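Local coordinates for protein RNA methyltransferase, TrmH family (Porphyromonas gingivalis, PDB 2I6D) that probably binds RNA and transfers a methyl group to it, as a knotted methyltransferase of the TrmH (SpoU) family, at residues F172-A182 and L194-L205. Sequence-based numbering, arbitrary orientation.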
ATOM      1  N   PHE A 172      -3.282  18.168 -10.720  1.00 29.91           N
ATOM      2  CA  PHE A 172      -3.342  17.192 -11.822  1.00 31.09           C
ATOM      3  C   PHE A 172      -4.569  17.387 -12.689  1.00 31.47           C
ATOM      4  O   PHE A 172      -4.487  17.287 -13.927  1.00 32.19           O
ATOM      5  CB  PHE A 172      -3.212  15.767 -11.306  1.00 31.13           C
ATOM      6  CG  PHE A 172      -1.817  15.417 -10.946  1.00 33.01           C
ATOM      7  CD1 PHE A 172      -0.848  15.309 -11.937  1.00 37.09           C
ATOM      8  CD2 PHE A 172      -1.437  15.281  -9.627  1.00 33.38           C
ATOM      9  CE1 PHE A 172       0.483  14.990 -11.606  1.00 38.38           C
ATOM     10  CE2 PHE A 172      -0.118  14.961  -9.285  1.00 35.93           C
ATOM     11  CZ  PHE A 172       0.840  14.813 -10.271  1.00 35.34           C
ATOM     12  N   ARG A 173      -5.681  17.753 -12.048  1.00 31.70           N
ATOM     13  CA  ARG A 173      -6.921  18.051 -12.764  1.00 33.06           C
ATOM     14  C   ARG A 173      -6.746  19.226 -13.746  1.00 33.15           C
ATOM     15  O   ARG A 173      -7.213  19.182 -14.895  1.00 32.98           O
ATOM     16  CB  ARG A 173      -8.086  18.325 -11.781  1.00 32.80           C
ATOM     17  CG  ARG A 173      -9.405  18.630 -12.479  1.00 34.64           C
ATOM     18  CD  ARG A 173     -10.534  19.106 -11.548  1.00 34.43           C
ATOM     19  NE  ARG A 173     -10.128  20.133 -10.585  1.00 36.23           N
ATOM     20  CZ  ARG A 173     -10.072  21.441 -10.821  1.00 38.18           C
ATOM     21  NH1 ARG A 173     -10.393  21.941 -12.013  1.00 40.59           N
ATOM     22  NH2 ARG A 173      -9.684  22.268  -9.850  1.00 38.70           N
ATOM     23  N   ARG A 174      -6.059  20.279 -13.301  1.00 33.57           N
ATOM     24  CA  ARG A 174      -5.839  21.442 -14.152  0.50 33.54           C
ATOM     25  C   ARG A 174      -4.837  21.157 -15.287  1.00 34.31           C
ATOM     26  O   ARG A 174      -4.788  21.882 -16.279  1.00 33.95           O
ATOM     27  CB  ARG A 174      -5.454  22.668 -13.309  0.50 33.34           C
ATOM     28  CG  ARG A 174      -6.737  23.394 -12.707  0.50 32.02           C
ATOM     29  CD  ARG A 174      -6.403  24.338 -11.537  0.50 29.26           C
ATOM     30  NE  ARG A 174      -5.614  25.523 -11.927  0.50 29.81           N
ATOM     31  CZ  ARG A 174      -6.130  26.711 -12.285  0.50 28.35           C
ATOM     32  NH1 ARG A 174      -5.315  27.723 -12.606  0.50 29.95           N
ATOM     33  NH2 ARG A 174      -7.508  26.843 -12.321  0.50 27.71           N
ATOM     34  N   GLN A 175      -4.061  20.079 -15.159  1.00 35.47           N
ATOM     35  CA  GLN A 175      -3.215  19.613 -16.286  1.00 37.05           C
ATOM     36  C   GLN A 175      -3.960  18.768 -17.327  1.00 37.26           C
ATOM     37  O   GLN A 175      -3.396  18.437 -18.377  1.00 39.13           O
ATOM     38  CB  GLN A 175      -2.000  18.863 -15.782  1.00 36.69           C
ATOM     39  CG  GLN A 175      -1.407  19.577 -14.629  1.00 38.92           C
ATOM     40  CD  GLN A 175       0.024  19.290 -14.442  1.00 41.01           C
ATOM     41  OE1 GLN A 175       0.907  19.968 -15.013  1.00 43.45           O
ATOM     42  NE2 GLN A 175       0.296  18.310 -13.606  1.00 42.77           N
ATOM     43  N   GLY A 176      -5.221  18.462 -17.056  1.00 36.48           N
ATOM     44  CA  GLY A 176      -6.061  17.732 -17.994  1.00 36.02           C
ATOM     45  C   GLY A 176      -6.041  16.229 -17.750  1.00 35.60           C
ATOM     46  O   GLY A 176      -6.507  15.458 -18.590  1.00 36.05           O
ATOM     47  N   ILE A 177      -5.496  15.809 -16.612  1.00 34.71           N
ATOM     48  CA  ILE A 177      -5.662  14.404 -16.154  1.00 34.45           C
ATOM     49  C   ILE A 177      -7.050  14.213 -15.535  1.00 34.16           C
ATOM     50  O   ILE A 177      -7.432  14.949 -14.605  1.00 34.25           O
ATOM     51  CB  ILE A 177      -4.562  13.985 -15.185  1.00 34.09           C
ATOM     52  CG1 ILE A 177      -3.212  14.057 -15.912  1.00 34.13           C
ATOM     53  CG2 ILE A 177      -4.851  12.560 -14.546  1.00 33.81           C
ATOM     54  CD1 ILE A 177      -2.075  13.947 -15.027  1.00 36.23           C
ATOM     55  N   PRO A 178      -7.837  13.268 -16.088  1.00 33.36           N
ATOM     56  CA  PRO A 178      -9.175  13.043 -15.583  1.00 33.39           C
ATOM     57  C   PRO A 178      -9.140  12.471 -14.166  1.00 32.78           C
ATOM     58  O   PRO A 178      -8.292  11.621 -13.843  1.00 32.71           O
ATOM     59  CB  PRO A 178      -9.752  11.975 -16.544  1.00 33.85           C
ATOM     60  CG  PRO A 178      -8.547  11.338 -17.167  1.00 33.76           C
ATOM     61  CD  PRO A 178      -7.499  12.384 -17.222  1.00 33.24           C
ATOM     62  N   VAL A 179     -10.062  12.940 -13.347  1.00 31.53           N
ATOM     63  CA  VAL A 179     -10.162  12.515 -11.972  1.00 31.14           C
ATOM     64  C   VAL A 179     -11.511  11.849 -11.751  1.00 31.81           C
ATOM     65  O   VAL A 179     -12.554  12.508 -11.701  1.00 34.11           O
ATOM     66  CB  VAL A 179      -9.954  13.689 -10.973  1.00 31.11           C
ATOM     67  CG1 VAL A 179      -9.972  13.160  -9.541  1.00 31.15           C
ATOM     68  CG2 VAL A 179      -8.636  14.421 -11.262  1.00 28.61           C
ATOM     69  N   TYR A 180     -11.479  10.536 -11.625  1.00 30.63           N
ATOM     70  CA  TYR A 180     -12.683   9.742 -11.430  1.00 31.23           C
ATOM     71  C   TYR A 180     -12.862   9.489  -9.941  1.00 31.40           C
ATOM     72  O   TYR A 180     -11.884   9.492  -9.173  1.00 31.39           O
ATOM     73  CB  TYR A 180     -12.533   8.401 -12.160  1.00 31.47           C
ATOM     74  CG  TYR A 180     -12.465   8.563 -13.642  1.00 30.27           C
ATOM     75  CD1 TYR A 180     -11.243   8.753 -14.287  1.00 31.16           C
ATOM     76  CD2 TYR A 180     -13.624   8.513 -14.412  1.00 31.44           C
ATOM     77  CE1 TYR A 180     -11.184   8.907 -15.659  1.00 31.92           C
ATOM     78  CE2 TYR A 180     -13.579   8.656 -15.780  1.00 33.28           C
ATOM     79  CZ  TYR A 180     -12.351   8.852 -16.398  1.00 32.87           C
ATOM     80  OH  TYR A 180     -12.288   9.019 -17.763  1.00 33.97           O
ATOM     81  N   GLY A 181     -14.108   9.312  -9.533  1.00 31.78           N
ATOM     82  CA  GLY A 181     -14.434   9.003  -8.137  1.00 31.64           C
ATOM     83  C   GLY A 181     -15.556   7.998  -8.056  1.00 32.52           C
ATOM     84  O   GLY A 181     -16.505   8.044  -8.857  1.00 32.38           O
ATOM     85  N   ALA A 182     -15.478   7.115  -7.059  1.00 32.20           N
ATOM     86  CA  ALA A 182     -16.498   6.098  -6.842  1.00 32.15           C
ATOM     87  C   ALA A 182     -17.545   6.631  -5.855  1.00 33.03           C
ATOM     88  O   ALA A 182     -17.205   6.993  -4.712  1.00 32.48           O
ATOM     89  CB  ALA A 182     -15.856   4.825  -6.296  1.00 32.49           C
ATOM     90  N   LEU A 194     -13.928   4.908 -20.687  1.00 31.42           N
ATOM     91  CA  LEU A 194     -12.761   5.017 -19.826  1.00 31.15           C
ATOM     92  C   LEU A 194     -11.498   5.083 -20.676  1.00 30.27           C
ATOM     93  O   LEU A 194     -11.475   4.548 -21.800  1.00 28.47           O
ATOM     94  CB  LEU A 194     -12.685   3.775 -18.915  1.00 30.75           C
ATOM     95  CG  LEU A 194     -13.838   3.487 -17.933  1.00 31.58           C
ATOM     96  CD1 LEU A 194     -13.667   2.153 -17.197  1.00 31.12           C
ATOM     97  CD2 LEU A 194     -14.002   4.668 -16.963  1.00 33.11           C
ATOM     98  N   PRO A 195     -10.428   5.709 -20.140  1.00 30.68           N
ATOM     99  CA  PRO A 195      -9.162   5.638 -20.861  1.00 30.82           C
ATOM    100  C   PRO A 195      -8.552   4.262 -20.709  1.00 30.37           C
ATOM    101  O   PRO A 195      -8.933   3.510 -19.805  1.00 29.23           O
ATOM    102  CB  PRO A 195      -8.280   6.691 -20.148  1.00 31.82           C
ATOM    103  CG  PRO A 195      -9.150   7.403 -19.187  1.00 32.03           C
ATOM    104  CD  PRO A 195     -10.298   6.496 -18.900  1.00 31.59           C
ATOM    105  N   ASN A 196      -7.619   3.913 -21.594  1.00 30.85           N
ATOM    106  CA  ASN A 196      -6.885   2.651 -21.436  1.00 30.62           C
ATOM    107  C   ASN A 196      -6.136   2.680 -20.109  1.00 30.77           C
ATOM    108  O   ASN A 196      -5.759   3.744 -19.630  1.00 29.43           O
ATOM    109  CB  ASN A 196      -5.885   2.471 -22.587  1.00 31.45           C
ATOM    110  CG  ASN A 196      -5.193   1.106 -22.571  1.00 34.45           C
ATOM    111  OD1 ASN A 196      -4.245   0.866 -21.812  1.00 38.80           O
ATOM    112  ND2 ASN A 196      -5.648   0.215 -23.439  1.00 37.50           N
ATOM    113  N   PHE A 197      -5.890   1.500 -19.551  1.00 29.79           N
ATOM    114  CA  PHE A 197      -5.144   1.357 -18.299  1.00 30.30           C
ATOM    115  C   PHE A 197      -3.799   2.098 -18.286  1.00 30.41           C
ATOM    116  O   PHE A 197      -3.368   2.604 -17.235  1.00 31.20           O
ATOM    117  CB  PHE A 197      -4.896  -0.131 -18.036  1.00 31.42           C
ATOM    118  CG  PHE A 197      -4.918  -0.493 -16.595  1.00 33.14           C
ATOM    119  CD1 PHE A 197      -6.081  -0.990 -16.026  1.00 35.79           C
ATOM    120  CD2 PHE A 197      -3.779  -0.358 -15.801  1.00 37.27           C
ATOM    121  CE1 PHE A 197      -6.120  -1.364 -14.683  1.00 36.31           C
ATOM    122  CE2 PHE A 197      -3.809  -0.704 -14.443  1.00 34.38           C
ATOM    123  CZ  PHE A 197      -4.993  -1.209 -13.892  1.00 33.98           C
ATOM    124  N   THR A 198      -3.140   2.179 -19.438  1.00 29.56           N
ATOM    125  CA  THR A 198      -1.831   2.840 -19.513  1.00 29.87           C
ATOM    126  C   THR A 198      -1.904   4.353 -19.635  1.00 29.55           C
ATOM    127  O   THR A 198      -0.869   5.035 -19.585  1.00 28.46           O
ATOM    128  CB  THR A 198      -1.035   2.342 -20.710  1.00 30.54           C
ATOM    129  OG1 THR A 198      -1.820   2.529 -21.888  1.00 31.85           O
ATOM    130  CG2 THR A 198      -0.687   0.883 -20.539  1.00 32.46           C
ATOM    131  N   GLU A 199      -3.105   4.888 -19.821  1.00 28.06           N
ATOM    132  CA  GLU A 199      -3.274   6.335 -19.936  1.00 28.63           C
ATOM    133  C   GLU A 199      -3.418   6.969 -18.561  1.00 29.34           C
ATOM    134  O   GLU A 199      -3.890   6.327 -17.650  1.00 29.17           O
ATOM    135  CB  GLU A 199      -4.485   6.670 -20.787  1.00 27.71           C
ATOM    136  CG  GLU A 199      -4.317   6.240 -22.243  1.00 27.80           C
ATOM    137  CD  GLU A 199      -5.528   6.598 -23.085  1.00 31.03           C
ATOM    138  OE1 GLU A 199      -5.614   7.765 -23.529  1.00 31.31           O
ATOM    139  OE2 GLU A 199      -6.380   5.721 -23.321  1.00 28.75           O
ATOM    140  N   PRO A 200      -2.975   8.227 -18.410  1.00 30.38           N
ATOM    141  CA  PRO A 200      -3.057   8.878 -17.104  1.00 31.35           C
ATOM    142  C   PRO A 200      -4.501   9.099 -16.643  1.00 31.61           C
ATOM    143  O   PRO A 200      -5.331   9.607 -17.378  1.00 31.66           O
ATOM    144  CB  PRO A 200      -2.303  10.205 -17.323  1.00 31.68           C
ATOM    145  CG  PRO A 200      -2.372  10.469 -18.785  1.00 30.43           C
ATOM    146  CD  PRO A 200      -2.345   9.097 -19.431  1.00 30.14           C
ATOM    147  N   ALA A 201      -4.809   8.661 -15.428  1.00 31.21           N
ATOM    148  CA  ALA A 201      -6.123   8.904 -14.847  1.00 29.88           C
ATOM    149  C   ALA A 201      -5.976   8.675 -13.362  1.00 29.46           C
ATOM    150  O   ALA A 201      -5.208   7.829 -12.944  1.00 28.24           O
ATOM    151  CB  ALA A 201      -7.177   7.904 -15.376  1.00 28.94           C
ATOM    152  N   ILE A 202      -6.742   9.413 -12.582  1.00 28.43           N
ATOM    153  CA  ILE A 202      -6.761   9.198 -11.136  1.00 28.78           C
ATOM    154  C   ILE A 202      -8.141   8.681 -10.773  1.00 29.19           C
ATOM    155  O   ILE A 202      -9.150   9.189 -11.304  1.00 29.07           O
ATOM    156  CB  ILE A 202      -6.448  10.518 -10.380  1.00 28.56           C
ATOM    157  CG1 ILE A 202      -5.015  11.003 -10.714  1.00 27.10           C
ATOM    158  CG2 ILE A 202      -6.672  10.323  -8.880  1.00 29.39           C
ATOM    159  CD1 ILE A 202      -4.834  12.546 -10.551  1.00 28.15           C
ATOM    160  N   LEU A 203      -8.188   7.676  -9.891  1.00 28.12           N
ATOM    161  CA  LEU A 203      -9.444   7.114  -9.418  1.00 29.06           C
ATOM    162  C   LEU A 203      -9.462   7.213  -7.904  1.00 29.46           C
ATOM    163  O   LEU A 203      -8.637   6.608  -7.198  1.00 30.32           O
ATOM    164  CB  LEU A 203      -9.589   5.630  -9.848  1.00 28.65           C
ATOM    165  CG  LEU A 203     -10.742   4.830  -9.221  1.00 28.67           C
ATOM    166  CD1 LEU A 203     -12.085   5.529  -9.523  1.00 27.36           C
ATOM    167  CD2 LEU A 203     -10.750   3.396  -9.814  1.00 29.42           C
ATOM    168  N   VAL A 204     -10.420   7.970  -7.415  1.00 28.41           N
ATOM    169  CA  VAL A 204     -10.511   8.254  -5.989  1.00 28.60           C
ATOM    170  C   VAL A 204     -11.487   7.288  -5.330  1.00 29.39           C
ATOM    171  O   VAL A 204     -12.640   7.135  -5.788  1.00 29.21           O
ATOM    172  CB  VAL A 204     -10.993   9.711  -5.716  1.00 28.50           C
ATOM    173  CG1 VAL A 204     -11.062   9.986  -4.181  1.00 27.84           C
ATOM    174  CG2 VAL A 204     -10.048  10.791  -6.438  1.00 27.15           C
ATOM    175  N   LEU A 205     -11.045   6.680  -4.232  1.00 29.60           N
ATOM    176  CA  LEU A 205     -11.871   5.747  -3.459  1.00 31.03           C
ATOM    177  C   LEU A 205     -11.943   6.237  -2.010  1.00 31.89           C
ATOM    178  O   LEU A 205     -10.905   6.522  -1.407  1.00 31.93           O
ATOM    179  CB  LEU A 205     -11.251   4.353  -3.514  1.00 31.81           C
ATOM    180  CG  LEU A 205     -11.289   3.893  -4.995  1.00 34.40           C
ATOM    181  CD1 LEU A 205     -10.056   3.141  -5.397  1.00 34.95           C
ATOM    182  CD2 LEU A 205     -12.577   3.097  -5.218  1.00 35.92           C
TER
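Tyr180 and Ile202 sit on neighbouring parallel strands, 179-182 and 201-205, inside the seven-stranded parallel sheet of the SPOUT methyltransferase domain; they point to opposite faces of the sheet and are the main side chains of the contact there. The backbones are joined by four hydrogen bonds. Tyr180 donates from N to Ile202 O at 2.7 Å and accepts from Val204 N at its own O, also at 2.7 Å; Ile202 N to Pro178 O and Ala182 N to Val204 O complete the set.

The other face looks onto helix 165-174. Ile202 extends CG1 and CD1 crosswise to two side chains: Ile202 CD1 lies 3.7 Å from Phe172 CB in that helix and 4.0 Å from Ile177 CG2. Leu169 also packs on Ile202, as it does on Val179 and Val204; between these two valines, Val179 CG1 touches Val204 CG2 at 3.9 Å.

On the face of Tyr180 and Leu203, the tyrosine has CG anti to its carbonyl carbon (chi1 -66°), which sends the ring back past Ala201 toward Leu194 and Pro195. Ala201 CB meets the ring edge 4.1 Å from Tyr180 CE1, and Leu203 CD1 packs on the tyrosine CB. Leu194 CD2 lies 4.2 Å from Tyr180 CE2. Trp253 of helix 242-255 meets the same ring edge-to-face. Beyond the phenol end, Pro195 comes from the opposing direction, its CD 3.4 Å from Tyr180 OH.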